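Local coordinates for putative uncharacterized protein lp_3323 (Lactobacillus plantarum, PDB 3DC7) that is of unknown function but, as a GDSL-like member of the SGNH hydrolase clan, probably hydrolyses ester or related acyl bonds, at residues V52-N57 / P80-F85; S63-R68 / T110-A115; G96-L101 / G145-A150. One frame throughout, in Å; residues are numbered along the deposited sequence.

How the contacts relate
Contact 1 lies where strands 56-59 and 85-89 of the five-stranded parallel sheet begin. Contact 2 sets the loop after strand 56-59 against the start of helix 112-126, and contact 3 joins the loops after helix 92-96 and strand 132-136. Contacts 1 and 3 sit on opposite sides of the chain's centre, their own centres about 31 Å apart. Contacts 2 and 3, with centres about 13 Å apart, touch: Phe112 N and Tyr113 N probably bond to the carbonyls of Pro100 and Leu101. Along the chain, contact 2 alternates with both others, while contact 1 closes before contact 3 opens. In SGNH hydrolases the active site typically lies at the C-terminal strand ends, the side of contacts 2 and 3.

Contact 1 (V52-N57 / P80-F85); sequences VERSDN and PEDADF
Arg54 and Asp82 form a salt bridge across the contact, with NH2 of Arg54 2.8 Å from OD1 of Asp82. The oxygen lies near the guanidinium plane, but the donor approaches it from above the carboxylate, 49° out of that plane, and the two flat groups are turned 39° against each other. Within 52-57 the same guanidinium uses its NE to reach OD1 of Asp56, at 2.6 Å; here the acceptor sits in the guanidinium plane and offers its syn lone pair. Arg54 thus links two carboxylates, one on its own segment and one across. Its CG stands between the backbone N and the carbonyl carbon (chi1 66°), and the chain then runs extended to NE, carrying the charged end over to 80-85. A methionine in place of Arg54 would probably leave Asp56 and Asp82 without their shared cation, their like charges facing each other with OD1 of Asp56 6.3 Å from OD1 of Asp82.

In the parallel sheet of this SGNH-type alpha/beta fold, 52-57 leads into strand 56-59, while the loop of residues 80-84 precedes strand 85-89. That loop opens with a type I turn from Pro80 to Ala83, closed by Ala83 N to Pro80 O at 3.2 Å. Arg23, just before the intervening strand 24-28, binds Glu53 as well as the carbonyl of Asp82.

The Pro80 ring packs against both members of the network on the 52-57 side. Its CG comes within 3.2 Å of Asp56 OD1, while its CB lies 3.3 Å from Arg54 NH2.

Contact 2 (S63-R68 / T110-A115); sequences STIGSR and TTFYGA
Ile65 meets the Phe112 ring obliquely, CD1 of Ile65 3.7 Å from CE1 of Phe112. The contact sets the first turn of helix 112-126 against the loop that follows strand 56-59 in the SGNH-type alpha/beta fold. CB of Ile65 approaches that same ring carbon, CE1 of Phe112, at 4.0 Å, and the two side chains run at a slant to each other. Phe112 CG is anti to the backbone N (chi1 -170°), which carries the ring back toward the loop. Elsewhere the ring packs on Ala165 and Ile166 of helix 159-173 and meets the ring of Tyr162 with their planes at about 55°.

Thr111 is the N-cap: its OG1 accepts from Gly114 N, a fairly long bond of 3.3 Å. One turn after Phe112, Ala115 turns its methyl group into the loop. Ala115 CB lies 3.5 Å from Gly66 CA, tighter than usual for two carbons, and 3.9 Å from Ile65 CG2; the two branches of the isoleucine are thereby divided between the ring and the alanine.

The carboxylate of Asp94, in helix 92-96, accepts from the backbone N of both Ile65 and Gly66. Within the loop, the Thr64 hydroxyl OG1 donates to Gly66 O at 2.7 Å, coming from above the carbonyl plane.

Contact 3 (G96-L101 / G145-A150); sequences GRDQPL and GGSFSA
A Schellman motif ends helix 92-96 and brings its last residues against a type II' turn, Gly145 to Phe148, in the loop after strand 132-136. The helix follows strand 85-89 and carries the Asn93-Asp94 pair, consistent with the block III Gly-X-Asn-Asp motif of SGNH hydrolases. Gly96 lies over one face of the Phe148 ring in a CH-pi contact, its CA 3.7 Å from the ring centroid and 12° off the normal. The ring occupies the space that a CB on Gly96 would need, so the helix backbone itself comes down onto the aromatic face. Arg97 adds its aliphatic part, CG being 3.6 Å from CZ of Phe148, while its guanidinium goes elsewhere: NH1 bonds to Gly62 O, and Tyr69 gives it a cation-pi partner. Phe148 in turn meets Phe144 edge-to-face.

Asp98, the C-prime residue with positive phi, swings its carboxylate toward the turn, where Ser147 CB also touches Gly96 O at 3.3 Å. With Ser147 OG beside its own backbone N (chi1 -58°), the hydroxyl donates to OD2 of Asp98 at 2.7 Å, arriving on the syn side and 22° out of the carboxylate plane.

Contact 1 (V52-N57 / P80-F85)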
loop_
_atom_site.group_PDB
_atom_site.type_symbol
_atom_site.label_atom_id
_atom_site.label_comp_id
_atom_site.label_asym_id
_atom_site.label_seq_id
_atom_site.Cartn_x
_atom_site.Cartn_y
_atom_site.Cartn_z
ATOM N N VAL A 52 -10.770 -27.226 0.140
ATOM C CA VAL A 52 -12.077 -26.606 -0.008
ATOM C C VAL A 52 -13.174 -27.656 -0.097
ATOM O O VAL A 52 -12.963 -28.775 -0.571
ATOM C CB VAL A 52 -12.132 -25.648 -1.243
ATOM C CG1 VAL A 52 -11.132 -24.525 -1.085
ATOM C CG2 VAL A 52 -11.874 -26.407 -2.552
ATOM N N GLU A 53 -14.333 -27.270 0.409
ATOM C CA GLU A 53 -15.564 -28.014 0.279
ATOM C C GLU A 53 -15.994 -27.934 -1.192
ATOM O O GLU A 53 -16.369 -28.946 -1.791
ATOM C CB GLU A 53 -16.582 -27.415 1.260
ATOM C CG GLU A 53 -18.058 -27.661 1.001
ATOM C CD GLU A 53 -18.961 -26.876 1.973
ATOM O OE1 GLU A 53 -18.430 -26.210 2.907
ATOM O OE2 GLU A 53 -20.206 -26.930 1.799
ATOM N N ARG A 54 -15.903 -26.742 -1.779
ATOM C CA ARG A 54 -16.050 -26.583 -3.229
ATOM C C ARG A 54 -15.411 -25.287 -3.725
ATOM O O ARG A 54 -15.247 -24.342 -2.963
ATOM C CB ARG A 54 -17.520 -26.663 -3.666
ATOM C CG ARG A 54 -18.385 -25.526 -3.165
ATOM C CD ARG A 54 -19.554 -25.254 -4.106
ATOM N NE ARG A 54 -20.085 -23.916 -3.872
ATOM C CZ ARG A 54 -20.966 -23.606 -2.931
ATOM N NH1 ARG A 54 -21.447 -24.543 -2.118
ATOM N NH2 ARG A 54 -21.360 -22.349 -2.800
ATOM N N SER A 55 -15.044 -25.261 -5.002
ATOM C CA SER A 55 -14.366 -24.115 -5.597
ATOM C C SER A 55 -15.066 -23.767 -6.898
ATOM O O SER A 55 -14.922 -24.481 -7.897
ATOM C CB SER A 55 -12.881 -24.434 -5.842
ATOM O OG SER A 55 -12.142 -23.287 -6.261
ATOM N N ASP A 56 -15.832 -22.677 -6.877
ATOM C CA ASP A 56 -16.617 -22.249 -8.037
ATOM C C ASP A 56 -15.832 -21.370 -9.001
ATOM O O ASP A 56 -15.383 -20.273 -8.656
ATOM C CB ASP A 56 -17.903 -21.558 -7.593
ATOM C CG ASP A 56 -18.821 -22.496 -6.823
ATOM O OD1 ASP A 56 -19.010 -22.270 -5.609
ATOM O OD2 ASP A 56 -19.337 -23.474 -7.417
ATOM N N ASN A 57 -15.678 -21.871 -10.219
ATOM C CA ASN A 57 -14.905 -21.207 -11.252
ATOM C C ASN A 57 -15.833 -20.426 -12.175
ATOM O O ASN A 57 -16.585 -21.023 -12.955
ATOM C CB ASN A 57 -14.109 -22.251 -12.033
ATOM C CG ASN A 57 -13.110 -21.640 -13.003
ATOM O OD1 ASN A 57 -13.337 -20.568 -13.560
ATOM N ND2 ASN A 57 -12.010 -22.350 -13.240
ATOM N N PRO A 80 -22.419 -18.177 -6.280
ATOM C CA PRO A 80 -23.282 -18.916 -5.335
ATOM C C PRO A 80 -23.634 -18.092 -4.097
ATOM O O PRO A 80 -22.781 -17.355 -3.572
ATOM C CB PRO A 80 -22.413 -20.101 -4.929
ATOM C CG PRO A 80 -21.428 -20.255 -6.033
ATOM C CD PRO A 80 -21.172 -18.909 -6.582
ATOM N N GLU A 81 -24.875 -18.210 -3.635
ATOM C CA GLU A 81 -25.348 -17.426 -2.480
ATOM C C GLU A 81 -24.551 -17.671 -1.172
ATOM O O GLU A 81 -24.424 -16.770 -0.333
ATOM C CB GLU A 81 -26.861 -17.599 -2.281
ATOM C CG GLU A 81 -27.685 -16.449 -2.895
ATOM C CD GLU A 81 -28.857 -16.910 -3.783
ATOM O OE1 GLU A 81 -29.488 -17.955 -3.480
ATOM O OE2 GLU A 81 -29.157 -16.208 -4.788
ATOM N N ASP A 82 -24.001 -18.874 -1.021
ATOM C CA ASP A 82 -23.217 -19.210 0.173
ATOM C C ASP A 82 -21.694 -19.252 -0.071
ATOM O O ASP A 82 -20.958 -19.980 0.607
ATOM C CB ASP A 82 -23.719 -20.522 0.787
ATOM C CG ASP A 82 -23.570 -21.698 -0.154
ATOM O OD1 ASP A 82 -23.575 -21.491 -1.392
ATOM O OD2 ASP A 82 -23.458 -22.840 0.352
ATOM N N ALA A 83 -21.225 -18.465 -1.036
ATOM C CA ALA A 83 -19.796 -18.233 -1.215
ATOM C C ALA A 83 -19.224 -17.643 0.071
ATOM O O ALA A 83 -19.816 -16.727 0.638
ATOM C CB ALA A 83 -19.569 -17.284 -2.366
ATOM N N ASP A 84 -18.100 -18.177 0.547
ATOM C CA ASP A 84 -17.474 -17.632 1.761
ATOM C C ASP A 84 -16.275 -16.734 1.463
ATOM O O ASP A 84 -15.691 -16.144 2.381
ATOM C CB ASP A 84 -17.122 -18.736 2.777
ATOM C CG ASP A 84 -15.883 -19.515 2.404
ATOM O OD1 ASP A 84 -15.454 -19.451 1.235
ATOM O OD2 ASP A 84 -15.337 -20.214 3.284
ATOM N N PHE A 85 -15.923 -16.641 0.181
ATOM C CA PHE A 85 -14.854 -15.775 -0.309
ATOM C C PHE A 85 -15.118 -15.467 -1.776
ATOM O O PHE A 85 -15.466 -16.362 -2.550
ATOM C CB PHE A 85 -13.489 -16.459 -0.153
ATOM C CG PHE A 85 -12.323 -15.674 -0.733
ATOM C CD1 PHE A 85 -11.946 -14.440 -0.192
ATOM C CD2 PHE A 85 -11.588 -16.186 -1.802
ATOM C CE1 PHE A 85 -10.861 -13.721 -0.722
ATOM C CE2 PHE A 85 -10.516 -15.485 -2.338
ATOM C CZ PHE A 85 -10.140 -14.245 -1.789
#

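Contact 2 (S63-R68 / T110-A115)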
loop_
_atom_site.group_PDB
_atom_site.type_symbol
_atom_site.label_atom_id
_atom_site.label_comp_id
_atom_site.label_asym_id
_atom_site.label_seq_id
_atom_site.Cartn_x
_atom_site.Cartn_y
_atom_site.Cartn_z
ATOM N N SER A 63 -13.166 -12.333 -21.257
ATOM C CA SER A 63 -14.166 -11.512 -20.577
ATOM C C SER A 63 -13.620 -10.176 -20.030
ATOM O O SER A 63 -12.541 -10.112 -19.462
ATOM C CB SER A 63 -14.845 -12.338 -19.461
ATOM O OG SER A 63 -15.606 -11.524 -18.583
ATOM N N THR A 64 -14.393 -9.112 -20.204
ATOM C CA THR A 64 -14.054 -7.796 -19.683
ATOM C C THR A 64 -14.913 -7.551 -18.449
ATOM O O THR A 64 -15.874 -8.275 -18.214
ATOM C CB THR A 64 -14.388 -6.714 -20.720
ATOM O OG1 THR A 64 -15.766 -6.864 -21.136
ATOM C CG2 THR A 64 -13.439 -6.814 -21.933
ATOM N N ILE A 65 -14.565 -6.549 -17.653
ATOM C CA ILE A 65 -15.444 -6.113 -16.558
ATOM C C ILE A 65 -16.630 -5.346 -17.157
ATOM O O ILE A 65 -17.776 -5.532 -16.747
ATOM C CB ILE A 65 -14.686 -5.254 -15.529
ATOM C CG1 ILE A 65 -13.712 -6.131 -14.731
ATOM C CG2 ILE A 65 -15.666 -4.562 -14.595
ATOM C CD1 ILE A 65 -12.784 -5.369 -13.833
ATOM N N GLY A 66 -16.334 -4.503 -18.144
ATOM C CA GLY A 66 -17.357 -3.733 -18.843
ATOM C C GLY A 66 -18.117 -4.499 -19.916
ATOM O O GLY A 66 -17.926 -5.719 -20.104
ATOM N N SER A 67 -18.946 -3.756 -20.648
ATOM C CA SER A 67 -19.902 -4.315 -21.601
ATOM C C SER A 67 -19.389 -5.097 -22.821
ATOM O O SER A 67 -20.181 -5.793 -23.466
ATOM C CB SER A 67 -20.811 -3.199 -22.097
ATOM O OG SER A 67 -20.077 -2.295 -22.899
ATOM N N ARG A 68 -18.096 -4.995 -23.135
ATOM C CA ARG A 68 -17.579 -5.432 -24.439
ATOM C C ARG A 68 -17.669 -6.934 -24.675
ATOM O O ARG A 68 -18.065 -7.361 -25.763
ATOM C CB ARG A 68 -16.131 -4.971 -24.646
ATOM C CG ARG A 68 -15.934 -3.463 -24.844
ATOM C CD ARG A 68 -16.150 -2.973 -26.274
ATOM N NE ARG A 68 -15.757 -3.951 -27.283
ATOM C CZ ARG A 68 -14.826 -3.764 -28.212
ATOM N NH1 ARG A 68 -14.162 -2.618 -28.291
ATOM N NH2 ARG A 68 -14.562 -4.735 -29.069
ATOM N N THR A 110 -21.000 0.805 -19.809
ATOM C CA THR A 110 -20.424 1.293 -21.054
ATOM C C THR A 110 -18.931 1.629 -20.913
ATOM O O THR A 110 -18.167 1.517 -21.874
ATOM C CB THR A 110 -21.285 2.484 -21.594
ATOM O OG1 THR A 110 -21.954 2.074 -22.792
ATOM C CG2 THR A 110 -20.471 3.741 -21.873
ATOM N N THR A 111 -18.524 2.023 -19.704
ATOM C CA THR A 111 -17.133 2.376 -19.451
ATOM C C THR A 111 -16.561 1.504 -18.349
ATOM O O THR A 111 -17.306 0.892 -17.578
ATOM C CB THR A 111 -16.955 3.875 -19.084
ATOM O OG1 THR A 111 -17.672 4.180 -17.883
ATOM C CG2 THR A 111 -17.435 4.791 -20.223
ATOM N N PHE A 112 -15.239 1.452 -18.276
ATOM C CA PHE A 112 -14.553 0.645 -17.262
ATOM C C PHE A 112 -14.889 1.122 -15.850
ATOM O O PHE A 112 -15.136 0.315 -14.969
ATOM C CB PHE A 112 -13.044 0.693 -17.489
ATOM C CG PHE A 112 -12.272 -0.287 -16.652
ATOM C CD1 PHE A 112 -12.513 -1.655 -16.752
ATOM C CD2 PHE A 112 -11.288 0.154 -15.782
ATOM C CE1 PHE A 112 -11.787 -2.561 -15.989
ATOM C CE2 PHE A 112 -10.557 -0.755 -15.016
ATOM C CZ PHE A 112 -10.815 -2.111 -15.118
ATOM N N TYR A 113 -14.902 2.436 -15.654
ATOM C CA TYR A 113 -15.235 3.033 -14.358
ATOM C C TYR A 113 -16.668 2.758 -13.936
ATOM O O TYR A 113 -16.930 2.402 -12.780
ATOM C CB TYR A 113 -15.019 4.536 -14.398
ATOM C CG TYR A 113 -13.633 5.004 -14.041
ATOM C CD1 TYR A 113 -13.211 5.071 -12.697
ATOM C CD2 TYR A 113 -12.754 5.441 -15.029
ATOM C CE1 TYR A 113 -11.933 5.545 -12.363
ATOM C CE2 TYR A 113 -11.476 5.906 -14.709
ATOM C CZ TYR A 113 -11.078 5.954 -13.382
ATOM O OH TYR A 113 -9.825 6.420 -13.083
ATOM N N GLY A 114 -17.597 2.927 -14.877
ATOM C CA GLY A 114 -18.999 2.624 -14.639
ATOM C C GLY A 114 -19.224 1.161 -14.330
ATOM O O GLY A 114 -20.014 0.824 -13.452
ATOM N N ALA A 115 -18.515 0.281 -15.028
ATOM C CA ALA A 115 -18.699 -1.152 -14.815
ATOM C C ALA A 115 -18.149 -1.638 -13.460
ATOM O O ALA A 115 -18.796 -2.451 -12.800
ATOM C CB ALA A 115 -18.146 -1.945 -15.957
#

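Contact 3 (G96-L101 / G145-A150)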
loop_
_atom_site.group_PDB
_atom_site.type_symbol
_atom_site.label_atom_id
_atom_site.label_comp_id
_atom_site.label_asym_id
_atom_site.label_seq_id
_atom_site.Cartn_x
_atom_site.Cartn_y
_atom_site.Cartn_z
ATOM N N GLY A 96 -6.804 -4.548 -23.038
ATOM C CA GLY A 96 -6.360 -5.092 -24.315
ATOM C C GLY A 96 -7.415 -5.209 -25.400
ATOM O O GLY A 96 -7.090 -5.269 -26.577
ATOM N N ARG A 97 -8.687 -5.246 -25.014
ATOM C CA ARG A 97 -9.753 -5.331 -26.007
ATOM C C ARG A 97 -10.526 -4.007 -26.118
ATOM O O ARG A 97 -11.662 -3.970 -26.592
ATOM C CB ARG A 97 -10.666 -6.523 -25.716
ATOM C CG ARG A 97 -9.890 -7.808 -25.403
ATOM C CD ARG A 97 -10.798 -9.008 -25.216
ATOM N NE ARG A 97 -11.155 -9.607 -26.495
ATOM C CZ ARG A 97 -12.018 -10.606 -26.649
ATOM N NH1 ARG A 97 -12.647 -11.115 -25.600
ATOM N NH2 ARG A 97 -12.281 -11.080 -27.867
ATOM N N ASP A 98 -9.894 -2.925 -25.672
ATOM C CA ASP A 98 -10.393 -1.577 -25.896
ATOM C C ASP A 98 -11.782 -1.308 -25.295
ATOM O O ASP A 98 -12.701 -0.856 -25.995
ATOM C CB ASP A 98 -10.331 -1.224 -27.408
ATOM C CG ASP A 98 -8.895 -1.244 -27.966
ATOM O OD1 ASP A 98 -7.980 -0.783 -27.252
ATOM O OD2 ASP A 98 -8.673 -1.696 -29.120
ATOM N N GLN A 99 -11.937 -1.572 -23.999
ATOM C CA GLN A 99 -13.097 -1.052 -23.260
ATOM C C GLN A 99 -12.863 0.440 -22.998
ATOM O O GLN A 99 -11.825 0.808 -22.451
ATOM C CB GLN A 99 -13.292 -1.810 -21.941
ATOM C CG GLN A 99 -14.524 -1.406 -21.103
ATOM C CD GLN A 99 -15.831 -1.908 -21.693
ATOM O OE1 GLN A 99 -16.728 -1.119 -22.041
ATOM N NE2 GLN A 99 -15.944 -3.226 -21.830
ATOM N N PRO A 100 -13.812 1.318 -23.408
ATOM C CA PRO A 100 -13.586 2.724 -23.056
ATOM C C PRO A 100 -13.340 2.820 -21.559
ATOM O O PRO A 100 -13.991 2.110 -20.781
ATOM C CB PRO A 100 -14.902 3.410 -23.443
ATOM C CG PRO A 100 -15.436 2.549 -24.569
ATOM C CD PRO A 100 -15.074 1.133 -24.155
ATOM N N LEU A 101 -12.377 3.646 -21.171
ATOM C CA LEU A 101 -12.013 3.783 -19.766
ATOM C C LEU A 101 -13.074 4.552 -18.989
ATOM O O LEU A 101 -13.450 4.169 -17.877
ATOM C CB LEU A 101 -10.655 4.468 -19.624
ATOM C CG LEU A 101 -10.117 4.644 -18.204
ATOM C CD1 LEU A 101 -9.886 3.310 -17.532
ATOM C CD2 LEU A 101 -8.856 5.477 -18.218
ATOM N N GLY A 145 -1.225 -10.012 -29.649
ATOM C CA GLY A 145 -2.040 -9.644 -30.814
ATOM C C GLY A 145 -3.028 -8.536 -30.493
ATOM O O GLY A 145 -3.098 -8.077 -29.351
ATOM N N GLY A 146 -3.795 -8.105 -31.500
ATOM C CA GLY A 146 -4.775 -7.029 -31.324
ATOM C C GLY A 146 -4.172 -5.829 -30.614
ATOM O O GLY A 146 -3.040 -5.438 -30.921
ATOM N N SER A 147 -4.913 -5.260 -29.661
ATOM C CA SER A 147 -4.464 -4.083 -28.917
ATOM C C SER A 147 -3.801 -4.454 -27.594
ATOM O O SER A 147 -3.752 -3.633 -26.663
ATOM C CB SER A 147 -5.623 -3.128 -28.639
ATOM O OG SER A 147 -6.258 -2.702 -29.835
ATOM N N PHE A 148 -3.304 -5.689 -27.506
ATOM C CA PHE A 148 -2.599 -6.131 -26.316
ATOM C C PHE A 148 -1.135 -5.705 -26.403
ATOM O O PHE A 148 -0.302 -6.421 -26.945
ATOM C CB PHE A 148 -2.725 -7.645 -26.145
ATOM C CG PHE A 148 -4.065 -8.090 -25.648
ATOM C CD1 PHE A 148 -5.083 -8.415 -26.543
ATOM C CD2 PHE A 148 -4.308 -8.208 -24.285
ATOM C CE1 PHE A 148 -6.327 -8.841 -26.083
ATOM C CE2 PHE A 148 -5.545 -8.628 -23.813
ATOM C CZ PHE A 148 -6.559 -8.948 -24.718
ATOM N N SER A 149 -0.835 -4.531 -25.869
ATOM C CA SER A 149 0.475 -3.908 -26.073
ATOM C C SER A 149 1.146 -3.556 -24.742
ATOM O O SER A 149 0.478 -3.331 -23.728
ATOM C CB SER A 149 0.312 -2.670 -26.984
ATOM O OG SER A 149 1.424 -1.791 -26.973
ATOM N N ALA A 150 2.473 -3.515 -24.749
ATOM C CA ALA A 150 3.223 -3.098 -23.576
ATOM C C ALA A 150 3.147 -1.576 -23.374
ATOM O O ALA A 150 3.535 -1.062 -22.322
ATOM C CB ALA A 150 4.669 -3.569 -23.684
#